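Local coordinates for XRE-family like protein (Pseudomonas syringae pv. tomato, PDB 3F6W) that probably binds DNA through a helix-turn-helix domain of the XRE family, as expected of a transcriptional regulator, at residues L16-E21 with Y71-K76. Residues are numbered along the deposited sequence; the frame is centred on the assembly and turned at random.
Sequences LDLLLE and YALLSK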
ATOM      1  N   LEU A  16       5.587  -0.496 -10.114  1.00 13.25           N
ATOM      2  CA  LEU A  16       5.282  -0.944 -11.480  1.00 13.22           C
ATOM      3  C   LEU A  16       4.515   0.130 -12.276  1.00 19.07           C
ATOM      4  O   LEU A  16       4.765   0.330 -13.470  1.00 16.12           O
ATOM      5  CB  LEU A  16       4.491  -2.250 -11.485  1.00 17.40           C
ATOM      6  CG  LEU A  16       5.194  -3.516 -10.967  1.00 14.54           C
ATOM      7  CD1 LEU A  16       4.275  -4.718 -11.167  1.00 14.04           C
ATOM      8  CD2 LEU A  16       6.554  -3.722 -11.654  1.00 16.49           C
ATOM      9  N   ASP A  17       3.570   0.786 -11.616  1.00 19.32           N
ATOM     10  CA  ASP A  17       2.796   1.883 -12.217  1.00 15.17           C
ATOM     11  C   ASP A  17       3.756   2.962 -12.721  1.00 18.35           C
ATOM     12  O   ASP A  17       3.668   3.412 -13.874  1.00 17.33           O
ATOM     13  CB  ASP A  17       1.827   2.441 -11.153  1.00 14.60           C
ATOM     14  CG  ASP A  17       0.744   3.367 -11.722  1.00 30.62           C
ATOM     15  OD1 ASP A  17       0.573   3.433 -12.965  1.00 23.45           O
ATOM     16  OD2 ASP A  17       0.039   4.020 -10.897  1.00 20.81           O
ATOM     17  N   LEU A  18       4.687   3.371 -11.865  1.00 14.47           N
ATOM     18  CA  LEU A  18       5.677   4.377 -12.250  1.00 12.54           C
ATOM     19  C   LEU A  18       6.559   3.920 -13.390  1.00 16.11           C
ATOM     20  O   LEU A  18       6.918   4.723 -14.258  1.00 16.90           O
ATOM     21  CB  LEU A  18       6.544   4.795 -11.057  1.00 12.94           C
ATOM     22  CG  LEU A  18       5.777   5.534  -9.949  1.00 18.76           C
ATOM     23  CD1 LEU A  18       6.614   5.610  -8.675  1.00 21.50           C
ATOM     24  CD2 LEU A  18       5.340   6.929 -10.419  1.00 17.22           C
ATOM     25  N   LEU A  19       6.917   2.638 -13.399  1.00 16.41           N
ATOM     26  CA  LEU A  19       7.808   2.135 -14.443  1.00 13.60           C
ATOM     27  C   LEU A  19       7.102   2.095 -15.783  1.00 16.38           C
ATOM     28  O   LEU A  19       7.717   2.346 -16.826  1.00 17.27           O
ATOM     29  CB  LEU A  19       8.309   0.727 -14.123  1.00 16.40           C
ATOM     30  CG  LEU A  19       9.431   0.604 -13.099  1.00 19.38           C
ATOM     31  CD1 LEU A  19       9.654  -0.857 -12.753  1.00 18.78           C
ATOM     32  CD2 LEU A  19      10.708   1.227 -13.642  1.00 18.75           C
ATOM     33  N   LEU A  20       5.820   1.752 -15.757  1.00 19.96           N
ATOM     34  CA  LEU A  20       5.039   1.725 -16.986  1.00 16.37           C
ATOM     35  C   LEU A  20       4.892   3.153 -17.507  1.00 19.34           C
ATOM     36  O   LEU A  20       5.079   3.411 -18.695  1.00 17.85           O
ATOM     37  CB  LEU A  20       3.672   1.082 -16.754  1.00 15.40           C
ATOM     38  CG  LEU A  20       2.691   1.061 -17.923  1.00 16.13           C
ATOM     39  CD1 LEU A  20       3.304   0.326 -19.116  1.00 20.26           C
ATOM     40  CD2 LEU A  20       1.394   0.390 -17.492  1.00 18.57           C
ATOM     41  N   GLU A  21       4.568   4.086 -16.614  1.00 19.80           N
ATOM     42  CA  GLU A  21       4.527   5.494 -17.004  1.00 22.60           C
ATOM     43  C   GLU A  21       5.839   5.906 -17.680  1.00 18.40           C
ATOM     44  O   GLU A  21       5.842   6.591 -18.711  1.00 17.48           O
ATOM     45  CB  GLU A  21       4.308   6.359 -15.772  1.00 18.98           C
ATOM     46  CG  GLU A  21       4.155   7.841 -16.045  1.00 17.37           C
ATOM     47  CD  GLU A  21       3.628   8.550 -14.807  1.00 28.88           C
ATOM     48  OE1 GLU A  21       4.421   8.750 -13.870  1.00 23.97           O
ATOM     49  OE2 GLU A  21       2.426   8.874 -14.762  1.00 23.48           O
ATOM     50  N   TYR A  71      17.823   5.600  -9.020  1.00 18.74           N
ATOM     51  CA  TYR A  71      17.902   6.201  -7.695  1.00 20.03           C
ATOM     52  C   TYR A  71      16.806   7.252  -7.517  1.00 21.52           C
ATOM     53  O   TYR A  71      16.193   7.353  -6.454  1.00 23.90           O
ATOM     54  CB  TYR A  71      19.285   6.833  -7.461  1.00 19.38           C
ATOM     55  CG  TYR A  71      20.419   5.832  -7.468  1.00 21.27           C
ATOM     56  CD1 TYR A  71      20.873   5.254  -6.288  1.00 35.23           C
ATOM     57  CD2 TYR A  71      21.040   5.468  -8.656  1.00 23.13           C
ATOM     58  CE1 TYR A  71      21.910   4.341  -6.293  1.00 34.16           C
ATOM     59  CE2 TYR A  71      22.072   4.544  -8.672  1.00 24.75           C
ATOM     60  CZ  TYR A  71      22.499   3.988  -7.495  1.00 28.40           C
ATOM     61  OH  TYR A  71      23.525   3.087  -7.514  1.00 26.88           O
ATOM     62  N   ALA A  72      16.574   8.038  -8.563  1.00 28.34           N
ATOM     63  CA  ALA A  72      15.563   9.082  -8.520  1.00 25.33           C
ATOM     64  C   ALA A  72      14.158   8.488  -8.448  1.00 23.90           C
ATOM     65  O   ALA A  72      13.293   9.007  -7.742  1.00 21.34           O
ATOM     66  CB  ALA A  72      15.693  10.009  -9.727  1.00 25.75           C
ATOM     67  N   LEU A  73      13.920   7.406  -9.183  1.00 19.47           N
ATOM     68  CA  LEU A  73      12.596   6.793  -9.160  1.00 18.88           C
ATOM     69  C   LEU A  73      12.311   6.248  -7.763  1.00 17.13           C
ATOM     70  O   LEU A  73      11.236   6.467  -7.204  1.00 21.47           O
ATOM     71  CB  LEU A  73      12.473   5.681 -10.216  1.00 18.59           C
ATOM     72  CG  LEU A  73      11.041   5.327 -10.645  1.00 36.80           C
ATOM     73  CD1 LEU A  73      11.037   4.224 -11.694  1.00 22.28           C
ATOM     74  CD2 LEU A  73      10.163   4.939  -9.471  1.00 84.06           C
ATOM     75  N   LEU A  74      13.282   5.553  -7.182  1.00 19.74           N
ATOM     76  CA  LEU A  74      13.097   5.040  -5.829  1.00 18.54           C
ATOM     77  C   LEU A  74      12.823   6.164  -4.820  1.00 21.46           C
ATOM     78  O   LEU A  74      11.988   6.018  -3.924  1.00 17.70           O
ATOM     79  CB  LEU A  74      14.320   4.247  -5.395  1.00 14.06           C
ATOM     80  CG  LEU A  74      14.439   2.912  -6.126  1.00 18.87           C
ATOM     81  CD1 LEU A  74      15.710   2.220  -5.702  1.00 21.45           C
ATOM     82  CD2 LEU A  74      13.218   2.045  -5.823  1.00 26.06           C
ATOM     83  N   SER A  75      13.536   7.273  -4.965  1.00 20.97           N
ATOM     84  CA  SER A  75      13.372   8.403  -4.053  1.00 15.89           C
ATOM     85  C   SER A  75      11.960   8.958  -4.110  1.00 23.90           C
ATOM     86  O   SER A  75      11.354   9.280  -3.084  1.00 26.55           O
ATOM     87  CB  SER A  75      14.379   9.492  -4.396  1.00 25.70           C
ATOM     88  OG  SER A  75      15.683   9.054  -4.077  1.00 36.81           O
ATOM     89  N   LYS A  76      11.444   9.057  -5.326  1.00 22.91           N
ATOM     90  CA  LYS A  76      10.099   9.538  -5.564  1.00 22.04           C
ATOM     91  C   LYS A  76       9.072   8.596  -4.961  1.00 44.62           C
ATOM     92  O   LYS A  76       8.110   9.028  -4.334  1.00 24.92           O
ATOM     93  CB  LYS A  76       9.869   9.673  -7.061  1.00 26.20           C
ATOM     94  CG  LYS A  76       8.435   9.890  -7.463  1.00 51.74           C
ATOM     95  CD  LYS A  76       8.350  10.001  -8.968  1.00 78.17           C
ATOM     96  CE  LYS A  76       9.500  10.839  -9.493  1.00 57.05           C
ATOM     97  NZ  LYS A  76       9.457  11.020 -10.965  1.00 64.50           N
TER
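L73 meets L18 and L19 almost entirely through its two methyl groups; no ring, amide or carboxylate shares this interface, so there is no flat face or edge to cover. The two branches of L73 divide the work. CD2 lies against L18, 3.7 Å from its CD1 and 4.0 Å from its CB, so that one methyl covers both the root and one branch of that leucine. CD1 turns to the other neighbour and ends 3.6 Å from L19 CD2, the two side chains lying nearly perpendicular. With CG swung anti to its backbone N (chi1 -158°), L73 extends its fork across the gap between the helices, whose nearest alpha carbons, L18 CA and L73 CA, are 8.0 Å apart. No hydrogen bond crosses; the contact is apolar and buried. At its margin, the alkyl chain of K76 passes L18 loosely, with CD 4.5 Å from L18 CD2. K76 NZ remains 6.2 Å from E21 OE1, so any attraction between these opposite charges is probably weak. D17 OD2 and E21 OE2 are hydrogen-bonded to the main-chain nitrogen of N2 and the terminal nitrogen of S1, respectively, in the second subunit, whose S1 also packs on L18. Within the helix-turn-helix domain, the contact joins long helix 3-26 to the C-terminal helix 70-78, while L19 carries the apolar core onward to F59, F62 and C63 of helix 56-66.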